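Local coordinates for flagellar brake protein YcgR (Klebsiella pneumoniae, PDB 5KEC) that binds cyclic di-GMP and, as the PilZ-domain activator MrkH, probably switches on transcription of type 3 fimbriae genes linked to biofilm formation, at residues T179-I190 and S201-R212; I139-C147 and I220-I228. All coordinates share one frame; numbering follows the deposited sequence.

Contact 1: residues T179-I190 and S201-R212; sequences TIDLVVKNVIVI and SYYQISCQFKFR
Ile180 lays its CD1 methyl over one face of the Phe211 ring, a CH-pi contact 3.8 Å from the centroid, and the same methyl reaches CB of Phe209 at 3.6 Å. CG1 of Ile180 stands anti to the backbone N (chi1 -163°), which carries CD1 across to the two phenylalanines. The Phe209 ring takes CD2 of Leu182 in plane at its edge, while at the far end of the hairpin CG1 of Val189 sits over a face of Tyr203. The guanidinium of Arg212 has CG2 of Thr179 on one face and OD1 of Asp181 at its edge, 3.5 Å from NH2, a long salt bridge, the carboxylate and guanidinium planes turned 55° apart; Asn167 accepts from Arg212 NH2 through OD1 and gives its backbone N to Asp181 OD1. Between these ends lies a classic beta bulge: Lys185 and Asn186 both face Ser206, whose O receives Lys185 N at 2.8 Å and, weakly, Asn186 N at 3.3 Å. Asn186, Gln204 and Ser206, which bind c-di-GMP in another structure, share one face; Cys207, also c-di-GMP-binding, lies on the other among Val184, Val187 and Ile205. The chemistry is thus only partly divided between the faces.

Contact 2: residues I139-C147 and I220-I228; sequences IKDISDGGC and IEKILLDLI
Leu224 overlaps the turn that follows Ile142, its two methyls lying along the helix-facing side of the backbone from Ile142 to Asp144. The turn links strands 134-142 and 146-151 of the PilZ beta barrel, and the partner is the C-terminal helix 214-234, which passes the end of the first strand nearly at a right angle (91°), with the axes of the two short segments 10.7 Å apart. CD2 of Leu224 lies 3.4 Å from O of Ile142, whereas CD1 comes up against Asp144, 3.3 Å from its CB, the two side chains crossing roughly perpendicularly.

Ile142 points toward the helix and spreads its branches along it. Its CG1 branch runs anti to the backbone N (chi1 -170°), sending CD1 toward CD1 of Ile220; the other branch, CG2, meets CD1 of Leu227 at 3.7 Å. One isoleucine therefore spans two helical turns, and Phe209 of strand 199-210 packs against it as well. At the outer margin, CB of Asp144 touches CG of Glu221, and their carboxylates come within 4.5 Å between OD1 and OE2, a proximity of like charges that might raise the pKa of one of them. The contact is otherwise van der Waals, methyls against side chains and turn backbone.

The turn holds its shape from within. Ser143 directs its side chain away from the helix, and Ser143 N is bonded to Gly146 O. Asp141, Ser143 and Gly146 bind c-di-GMP in another structure of the protein, consistent with the helix packing behind a loop whose Ser143 side chain is turned away from it; Asp141 is also held in a salt bridge by Arg116. Inside the turn, Ser143 OG accepts from two successive amides, Gly145 N at 3.2 Å in an ST turn and Gly146 N at 3.1 Å in an ST motif.

In the fold
Contact 1 and contact 2, their centres 14 Å apart, share one sheet: strand 199-210 pairs with strand 146-151, probably through Phe209 N to Gly145 O (2.8 Å) and Cys207 N to Cys147 O (2.9 Å). The chain runs from 201-212 into helix 214-234, and Phe211 CE1 packs back on Ile220 CG1 at 3.4 Å. Both contacts contribute to the c-di-GMP site, empty in this apo chain: the side chain of Gln204 lies about 5 Å from that of Asp141. Arg111, another residue that binds c-di-GMP, has its side chain about 7 Å from that of Asp144, and Arg114 lies about 8 Å from Ser143, likewise between side chains.

Contact 1: residues T179-I190 and S201-R212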
loop_
_atom_site.group_PDB
_atom_site.type_symbol
_atom_site.label_atom_id
_atom_site.label_comp_id
_atom_site.label_asym_id
_atom_site.label_seq_id
_atom_site.Cartn_x
_atom_site.Cartn_y
_atom_site.Cartn_z
ATOM N N THR B 179 6.808 -17.326 6.515
ATOM C CA THR B 179 6.981 -17.621 5.100
ATOM C C THR B 179 5.925 -16.869 4.310
ATOM O O THR B 179 4.741 -16.931 4.628
ATOM C CB THR B 179 6.877 -19.138 4.820
ATOM O OG1 THR B 179 7.926 -19.815 5.518
ATOM C CG2 THR B 179 7.017 -19.429 3.330
ATOM N N ILE B 180 6.351 -16.146 3.286
ATOM C CA ILE B 180 5.435 -15.274 2.572
ATOM C C ILE B 180 5.881 -15.116 1.131
ATOM O O ILE B 180 7.009 -15.460 0.783
ATOM C CB ILE B 180 5.391 -13.886 3.240
ATOM C CG1 ILE B 180 4.164 -13.098 2.778
ATOM C CG2 ILE B 180 6.705 -13.121 2.981
ATOM C CD1 ILE B 180 3.988 -11.789 3.503
ATOM N N ASP B 181 4.990 -14.600 0.291
ATOM C CA ASP B 181 5.350 -14.268 -1.082
ATOM C C ASP B 181 5.533 -12.760 -1.217
ATOM O O ASP B 181 4.736 -11.974 -0.695
ATOM C CB ASP B 181 4.286 -14.772 -2.050
ATOM C CG ASP B 181 4.082 -16.263 -1.946
ATOM O OD1 ASP B 181 5.095 -16.993 -1.890
ATOM O OD2 ASP B 181 2.915 -16.705 -1.890
ATOM N N LEU B 182 6.599 -12.359 -1.895
ATOM C CA LEU B 182 6.878 -10.941 -2.066
ATOM C C LEU B 182 6.756 -10.540 -3.528
ATOM O O LEU B 182 7.185 -11.267 -4.421
ATOM C CB LEU B 182 8.275 -10.598 -1.552
ATOM C CG LEU B 182 8.596 -10.974 -0.107
ATOM C CD1 LEU B 182 10.084 -10.788 0.163
ATOM C CD2 LEU B 182 7.754 -10.165 0.865
ATOM N N VAL B 183 6.174 -9.372 -3.762
ATOM C CA VAL B 183 6.117 -8.804 -5.100
ATOM C C VAL B 183 7.076 -7.626 -5.158
ATOM O O VAL B 183 6.900 -6.637 -4.450
ATOM C CB VAL B 183 4.700 -8.323 -5.449
ATOM C CG1 VAL B 183 4.692 -7.606 -6.793
ATOM C CG2 VAL B 183 3.721 -9.500 -5.450
ATOM N N VAL B 184 8.106 -7.750 -5.983
ATOM C CA VAL B 184 9.096 -6.698 -6.137
ATOM C C VAL B 184 8.450 -5.480 -6.789
ATOM O O VAL B 184 7.821 -5.595 -7.836
ATOM C CB VAL B 184 10.286 -7.188 -6.985
ATOM C CG1 VAL B 184 11.286 -6.054 -7.224
ATOM C CG2 VAL B 184 10.958 -8.371 -6.304
ATOM N N LYS B 185 8.592 -4.319 -6.158
ATOM C CA LYS B 185 7.967 -3.096 -6.661
ATOM C C LYS B 185 8.976 -2.093 -7.198
ATOM O O LYS B 185 8.724 -1.429 -8.202
ATOM C CB LYS B 185 7.122 -2.425 -5.574
ATOM C CG LYS B 185 5.788 -3.100 -5.326
ATOM C CD LYS B 185 4.996 -3.162 -6.612
ATOM C CE LYS B 185 3.715 -3.953 -6.453
ATOM N NZ LYS B 185 2.997 -4.056 -7.757
ATOM N N ASN B 186 10.114 -1.978 -6.522
ATOM C CA ASN B 186 11.088 -0.951 -6.865
ATOM C C ASN B 186 12.493 -1.307 -6.401
ATOM O O ASN B 186 12.687 -1.762 -5.278
ATOM C CB ASN B 186 10.663 0.388 -6.259
ATOM C CG ASN B 186 10.934 1.556 -7.180
ATOM O OD1 ASN B 186 10.153 1.836 -8.092
ATOM N ND2 ASN B 186 12.038 2.254 -6.941
ATOM N N VAL B 187 13.474 -1.104 -7.270
ATOM C CA VAL B 187 14.859 -1.318 -6.888
ATOM C C VAL B 187 15.665 -0.042 -7.121
ATOM O O VAL B 187 15.658 0.512 -8.225
ATOM C CB VAL B 187 15.497 -2.484 -7.679
ATOM C CG1 VAL B 187 16.926 -2.726 -7.208
ATOM C CG2 VAL B 187 14.659 -3.758 -7.535
ATOM N N ILE B 188 16.339 0.429 -6.076
ATOM C CA ILE B 188 17.269 1.547 -6.204
ATOM C C ILE B 188 18.638 1.191 -5.641
ATOM O O ILE B 188 18.772 0.257 -4.847
ATOM C CB ILE B 188 16.760 2.833 -5.510
ATOM C CG1 ILE B 188 16.707 2.659 -3.990
ATOM C CG2 ILE B 188 15.411 3.258 -6.068
ATOM C CD1 ILE B 188 16.177 3.889 -3.247
ATOM N N VAL B 189 19.649 1.943 -6.062
ATOM C CA VAL B 189 21.004 1.761 -5.568
ATOM C C VAL B 189 21.403 2.981 -4.765
ATOM O O VAL B 189 21.482 4.088 -5.305
ATOM C CB VAL B 189 22.021 1.619 -6.715
ATOM C CG1 VAL B 189 23.322 1.010 -6.194
ATOM C CG2 VAL B 189 21.440 0.785 -7.841
ATOM N N ILE B 190 21.661 2.777 -3.479
ATOM C CA ILE B 190 22.076 3.853 -2.596
ATOM C C ILE B 190 23.580 3.785 -2.385
ATOM O O ILE B 190 24.109 2.761 -1.961
ATOM C CB ILE B 190 21.356 3.752 -1.243
ATOM C CG1 ILE B 190 19.848 3.924 -1.440
ATOM C CG2 ILE B 190 21.897 4.783 -0.271
ATOM C CD1 ILE B 190 19.027 3.694 -0.185
ATOM N N SER B 201 27.968 0.808 -2.212
ATOM C CA SER B 201 26.644 0.817 -2.821
ATOM C C SER B 201 25.757 -0.302 -2.269
ATOM O O SER B 201 26.163 -1.462 -2.198
ATOM C CB SER B 201 26.739 0.718 -4.346
ATOM O OG SER B 201 27.443 1.824 -4.880
ATOM N N TYR B 202 24.543 0.066 -1.882
ATOM C CA TYR B 202 23.581 -0.878 -1.340
ATOM C C TYR B 202 22.354 -0.887 -2.224
ATOM O O TYR B 202 21.879 0.169 -2.644
ATOM C CB TYR B 202 23.196 -0.486 0.085
ATOM C CG TYR B 202 24.388 -0.338 0.996
ATOM C CD1 TYR B 202 24.830 -1.402 1.769
ATOM C CD2 TYR B 202 25.087 0.862 1.070
ATOM C CE1 TYR B 202 25.928 -1.276 2.597
ATOM C CE2 TYR B 202 26.182 1.001 1.896
ATOM C CZ TYR B 202 26.599 -0.071 2.660
ATOM O OH TYR B 202 27.692 0.062 3.484
ATOM N N TYR B 203 21.841 -2.076 -2.513
ATOM C CA TYR B 203 20.627 -2.183 -3.301
ATOM C C TYR B 203 19.416 -2.316 -2.387
ATOM O O TYR B 203 19.378 -3.183 -1.509
ATOM C CB TYR B 203 20.711 -3.368 -4.265
ATOM C CG TYR B 203 21.779 -3.207 -5.314
ATOM C CD1 TYR B 203 21.463 -2.739 -6.579
ATOM C CD2 TYR B 203 23.106 -3.503 -5.036
ATOM C CE1 TYR B 203 22.439 -2.579 -7.545
ATOM C CE2 TYR B 203 24.088 -3.349 -5.999
ATOM C CZ TYR B 203 23.747 -2.884 -7.248
ATOM O OH TYR B 203 24.717 -2.724 -8.212
ATOM N N GLN B 204 18.440 -1.439 -2.586
ATOM C CA GLN B 204 17.211 -1.478 -1.815
ATOM C C GLN B 204 16.069 -1.955 -2.697
ATOM O O GLN B 204 15.730 -1.316 -3.692
ATOM C CB GLN B 204 16.889 -0.104 -1.226
ATOM C CG GLN B 204 15.553 -0.051 -0.496
ATOM C CD GLN B 204 15.304 1.281 0.178
ATOM O OE1 GLN B 204 15.868 1.566 1.229
ATOM N NE2 GLN B 204 14.453 2.106 -0.429
ATOM N N ILE B 205 15.495 -3.100 -2.338
ATOM C CA ILE B 205 14.370 -3.650 -3.071
ATOM C C ILE B 205 13.109 -3.487 -2.245
ATOM O O ILE B 205 12.996 -4.039 -1.150
ATOM C CB ILE B 205 14.586 -5.133 -3.424
ATOM C CG1 ILE B 205 15.852 -5.295 -4.270
ATOM C CG2 ILE B 205 13.382 -5.680 -4.168
ATOM C CD1 ILE B 205 17.059 -5.745 -3.489
ATOM N N SER B 206 12.172 -2.696 -2.763
ATOM C CA SER B 206 10.922 -2.444 -2.069
ATOM C C SER B 206 9.925 -3.488 -2.504
ATOM O O SER B 206 9.740 -3.723 -3.698
ATOM C CB SER B 206 10.396 -1.038 -2.371
ATOM O OG SER B 206 11.258 -0.062 -1.814
ATOM N N CYS B 207 9.289 -4.124 -1.530
ATOM C CA CYS B 207 8.411 -5.245 -1.821
ATOM C C CYS B 207 7.034 -5.068 -1.214
ATOM O O CYS B 207 6.855 -4.351 -0.231
ATOM C CB CYS B 207 9.041 -6.544 -1.320
ATOM S SG CYS B 207 10.559 -6.989 -2.209
ATOM N N GLN B 208 6.059 -5.725 -1.823
ATOM C CA GLN B 208 4.714 -5.751 -1.292
ATOM C C GLN B 208 4.479 -7.155 -0.753
ATOM O O GLN B 208 4.792 -8.138 -1.421
ATOM C CB GLN B 208 3.715 -5.420 -2.397
ATOM C CG GLN B 208 2.303 -5.165 -1.917
ATOM C CD GLN B 208 1.347 -4.926 -3.066
ATOM O OE1 GLN B 208 0.648 -5.841 -3.507
ATOM N NE2 GLN B 208 1.313 -3.692 -3.563
ATOM N N PHE B 209 3.959 -7.243 0.467
ATOM C CA PHE B 209 3.623 -8.530 1.068
ATOM C C PHE B 209 2.429 -9.166 0.366
ATOM O O PHE B 209 1.413 -8.510 0.143
ATOM C CB PHE B 209 3.275 -8.353 2.549
ATOM C CG PHE B 209 4.445 -8.007 3.418
ATOM C CD1 PHE B 209 4.292 -7.138 4.486
ATOM C CD2 PHE B 209 5.690 -8.564 3.185
ATOM C CE1 PHE B 209 5.364 -6.822 5.298
ATOM C CE2 PHE B 209 6.766 -8.251 3.992
ATOM C CZ PHE B 209 6.604 -7.381 5.050
ATOM N N LYS B 210 2.556 -10.444 0.017
ATOM C CA LYS B 210 1.393 -11.250 -0.347
ATOM C C LYS B 210 1.187 -12.298 0.743
ATOM O O LYS B 210 1.710 -13.411 0.651
ATOM C CB LYS B 210 1.575 -11.931 -1.708
ATOM C CG LYS B 210 1.517 -10.998 -2.905
ATOM C CD LYS B 210 0.174 -10.283 -3.008
ATOM C CE LYS B 210 0.183 -9.242 -4.127
ATOM N NZ LYS B 210 -1.117 -8.522 -4.259
ATOM N N PHE B 211 0.437 -11.936 1.781
ATOM C CA PHE B 211 0.263 -12.815 2.934
ATOM C C PHE B 211 -0.476 -14.109 2.601
ATOM O O PHE B 211 -1.343 -14.139 1.728
ATOM C CB PHE B 211 -0.460 -12.088 4.067
ATOM C CG PHE B 211 0.360 -11.017 4.723
ATOM C CD1 PHE B 211 1.312 -11.343 5.676
ATOM C CD2 PHE B 211 0.175 -9.682 4.391
ATOM C CE1 PHE B 211 2.069 -10.358 6.286
ATOM C CE2 PHE B 211 0.926 -8.691 4.993
ATOM C CZ PHE B 211 1.876 -9.027 5.943
ATOM N N ARG B 212 -0.129 -15.174 3.319
ATOM C CA ARG B 212 -0.767 -16.470 3.126
ATOM C C ARG B 212 -1.949 -16.651 4.071
ATOM O O ARG B 212 -2.886 -17.382 3.764
ATOM C CB ARG B 212 0.246 -17.601 3.306
ATOM C CG ARG B 212 1.369 -17.576 2.292
ATOM C CD ARG B 212 2.259 -18.794 2.426
ATOM N NE ARG B 212 3.199 -18.888 1.313
ATOM C CZ ARG B 212 4.058 -19.887 1.143
ATOM N NH1 ARG B 212 4.099 -20.888 2.013
ATOM N NH2 ARG B 212 4.873 -19.882 0.098
HETATM O O HOH W 1 2.386 -15.081 5.006
#

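Contact 2: residues I139-C147 and I220-I228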
loop_
_atom_site.group_PDB
_atom_site.type_symbol
_atom_site.label_atom_id
_atom_site.label_comp_id
_atom_site.label_asym_id
_atom_site.label_seq_id
_atom_site.Cartn_x
_atom_site.Cartn_y
_atom_site.Cartn_z
ATOM N N ILE B 139 16.220 -6.802 6.186
ATOM C CA ILE B 139 14.938 -6.105 6.195
ATOM C C ILE B 139 15.156 -4.743 6.851
ATOM O O ILE B 139 15.277 -4.648 8.073
ATOM C CB ILE B 139 13.871 -6.905 6.955
ATOM C CG1 ILE B 139 13.642 -8.247 6.265
ATOM C CG2 ILE B 139 12.557 -6.113 7.048
ATOM C CD1 ILE B 139 12.568 -9.087 6.913
ATOM N N LYS B 140 15.231 -3.693 6.035
ATOM C CA LYS B 140 15.636 -2.381 6.536
ATOM C C LYS B 140 14.473 -1.629 7.160
ATOM O O LYS B 140 14.615 -1.002 8.212
ATOM C CB LYS B 140 16.272 -1.541 5.423
ATOM C CG LYS B 140 17.547 -2.127 4.856
ATOM C CD LYS B 140 18.565 -2.404 5.950
ATOM C CE LYS B 140 19.109 -1.117 6.558
ATOM N NZ LYS B 140 20.145 -1.399 7.595
ATOM N N ASP B 141 13.324 -1.669 6.502
ATOM C CA ASP B 141 12.122 -1.093 7.083
ATOM C C ASP B 141 10.921 -1.958 6.756
ATOM O O ASP B 141 11.011 -2.889 5.953
ATOM C CB ASP B 141 11.910 0.355 6.632
ATOM C CG ASP B 141 11.768 0.487 5.137
ATOM O OD1 ASP B 141 11.201 -0.434 4.511
ATOM O OD2 ASP B 141 12.220 1.517 4.589
ATOM N N ILE B 142 9.796 -1.653 7.381
ATOM C CA ILE B 142 8.643 -2.528 7.287
ATOM C C ILE B 142 7.354 -1.784 7.623
ATOM O O ILE B 142 7.324 -0.931 8.514
ATOM C CB ILE B 142 8.824 -3.756 8.218
ATOM C CG1 ILE B 142 7.752 -4.811 7.964
ATOM C CG2 ILE B 142 8.841 -3.330 9.680
ATOM C CD1 ILE B 142 7.941 -6.058 8.798
ATOM N N SER B 143 6.302 -2.086 6.873
ATOM C CA SER B 143 4.965 -1.616 7.195
ATOM C C SER B 143 4.101 -2.864 7.253
ATOM O O SER B 143 4.631 -3.973 7.279
ATOM C CB SER B 143 4.452 -0.645 6.132
ATOM O OG SER B 143 4.300 -1.287 4.880
ATOM N N ASP B 144 2.786 -2.701 7.283
ATOM C CA ASP B 144 1.909 -3.866 7.309
ATOM C C ASP B 144 1.610 -4.340 5.894
ATOM O O ASP B 144 0.973 -5.374 5.697
ATOM C CB ASP B 144 0.620 -3.577 8.084
ATOM C CG ASP B 144 -0.105 -2.359 7.570
ATOM O OD1 ASP B 144 -0.800 -1.704 8.377
ATOM O OD2 ASP B 144 0.018 -2.058 6.364
ATOM N N GLY B 145 2.092 -3.588 4.911
ATOM C CA GLY B 145 1.846 -3.924 3.522
ATOM C C GLY B 145 3.101 -4.317 2.766
ATOM O O GLY B 145 3.027 -4.902 1.684
ATOM N N GLY B 146 4.260 -3.994 3.326
ATOM C CA GLY B 146 5.506 -4.340 2.671
ATOM C C GLY B 146 6.753 -4.042 3.476
ATOM O O GLY B 146 6.698 -3.784 4.680
ATOM N N CYS B 147 7.891 -4.084 2.796
ATOM C CA CYS B 147 9.172 -3.886 3.446
ATOM C C CYS B 147 10.221 -3.548 2.409
ATOM O O CYS B 147 10.043 -3.818 1.220
ATOM C CB CYS B 147 9.587 -5.154 4.190
ATOM S SG CYS B 147 9.848 -6.565 3.091
ATOM N N ILE B 220 2.627 -9.615 11.709
ATOM C CA ILE B 220 3.335 -8.440 11.208
ATOM C C ILE B 220 2.845 -7.166 11.897
ATOM O O ILE B 220 3.636 -6.289 12.246
ATOM C CB ILE B 220 3.174 -8.284 9.677
ATOM C CG1 ILE B 220 3.914 -9.400 8.941
ATOM C CG2 ILE B 220 3.696 -6.938 9.221
ATOM C CD1 ILE B 220 5.397 -9.390 9.172
ATOM N N GLU B 221 1.532 -7.075 12.092
ATOM C CA GLU B 221 0.925 -5.887 12.685
ATOM C C GLU B 221 1.321 -5.718 14.148
ATOM O O GLU B 221 1.474 -4.599 14.632
ATOM C CB GLU B 221 -0.597 -5.924 12.510
ATOM C CG GLU B 221 -1.030 -5.626 11.071
ATOM C CD GLU B 221 -2.489 -5.962 10.787
ATOM O OE1 GLU B 221 -3.027 -6.907 11.405
ATOM O OE2 GLU B 221 -3.095 -5.281 9.930
ATOM N N LYS B 222 1.510 -6.833 14.847
ATOM C CA LYS B 222 1.952 -6.779 16.235
ATOM C C LYS B 222 3.394 -6.306 16.339
ATOM O O LYS B 222 3.738 -5.525 17.226
ATOM C CB LYS B 222 1.791 -8.137 16.909
ATOM C CG LYS B 222 0.342 -8.513 17.147
ATOM C CD LYS B 222 0.220 -9.789 17.967
ATOM C CE LYS B 222 0.843 -10.981 17.258
ATOM N NZ LYS B 222 0.643 -12.245 18.023
ATOM N N ILE B 223 4.239 -6.778 15.430
ATOM C CA ILE B 223 5.611 -6.305 15.366
ATOM C C ILE B 223 5.638 -4.802 15.095
ATOM O O ILE B 223 6.425 -4.064 15.692
ATOM C CB ILE B 223 6.396 -7.020 14.253
ATOM C CG1 ILE B 223 6.462 -8.524 14.517
ATOM C CG2 ILE B 223 7.797 -6.423 14.117
ATOM C CD1 ILE B 223 7.091 -9.302 13.387
ATOM N N LEU B 224 4.783 -4.356 14.178
ATOM C CA LEU B 224 4.709 -2.944 13.819
ATOM C C LEU B 224 4.378 -2.103 15.037
ATOM O O LEU B 224 5.050 -1.114 15.325
ATOM C CB LEU B 224 3.644 -2.714 12.754
ATOM C CG LEU B 224 4.024 -3.025 11.315
ATOM C CD1 LEU B 224 2.790 -2.903 10.453
ATOM C CD2 LEU B 224 5.117 -2.084 10.841
ATOM N N LEU B 225 3.333 -2.507 15.750
ATOM C CA LEU B 225 2.912 -1.799 16.949
ATOM C C LEU B 225 4.061 -1.707 17.950
ATOM O O LEU B 225 4.176 -0.723 18.678
ATOM C CB LEU B 225 1.676 -2.465 17.569
ATOM C CG LEU B 225 0.402 -2.490 16.705
ATOM C CD1 LEU B 225 -0.742 -3.192 17.422
ATOM C CD2 LEU B 225 -0.022 -1.089 16.285
ATOM N N ASP B 226 4.924 -2.722 17.967
ATOM C CA ASP B 226 6.098 -2.729 18.838
ATOM C C ASP B 226 7.181 -1.778 18.338
ATOM O O ASP B 226 7.850 -1.100 19.124
ATOM C CB ASP B 226 6.691 -4.140 18.941
ATOM C CG ASP B 226 5.901 -5.046 19.867
ATOM O OD1 ASP B 226 5.110 -4.529 20.681
ATOM O OD2 ASP B 226 6.081 -6.280 19.790
ATOM N N LEU B 227 7.366 -1.754 17.024
ATOM C CA LEU B 227 8.387 -0.920 16.411
ATOM C C LEU B 227 7.995 0.550 16.491
ATOM O O LEU B 227 8.796 1.397 16.876
ATOM C CB LEU B 227 8.608 -1.337 14.956
ATOM C CG LEU B 227 9.196 -2.738 14.783
ATOM C CD1 LEU B 227 9.315 -3.110 13.307
ATOM C CD2 LEU B 227 10.545 -2.819 15.478
ATOM N N ILE B 228 6.751 0.836 16.122
ATOM C CA ILE B 228 6.205 2.184 16.209
ATOM C C ILE B 228 6.321 2.725 17.628
ATOM O O ILE B 228 6.827 3.827 17.846
ATOM C CB ILE B 228 4.733 2.200 15.780
ATOM C CG1 ILE B 228 4.610 1.785 14.311
ATOM C CG2 ILE B 228 4.130 3.575 16.013
ATOM C CD1 ILE B 228 3.191 1.481 13.872
#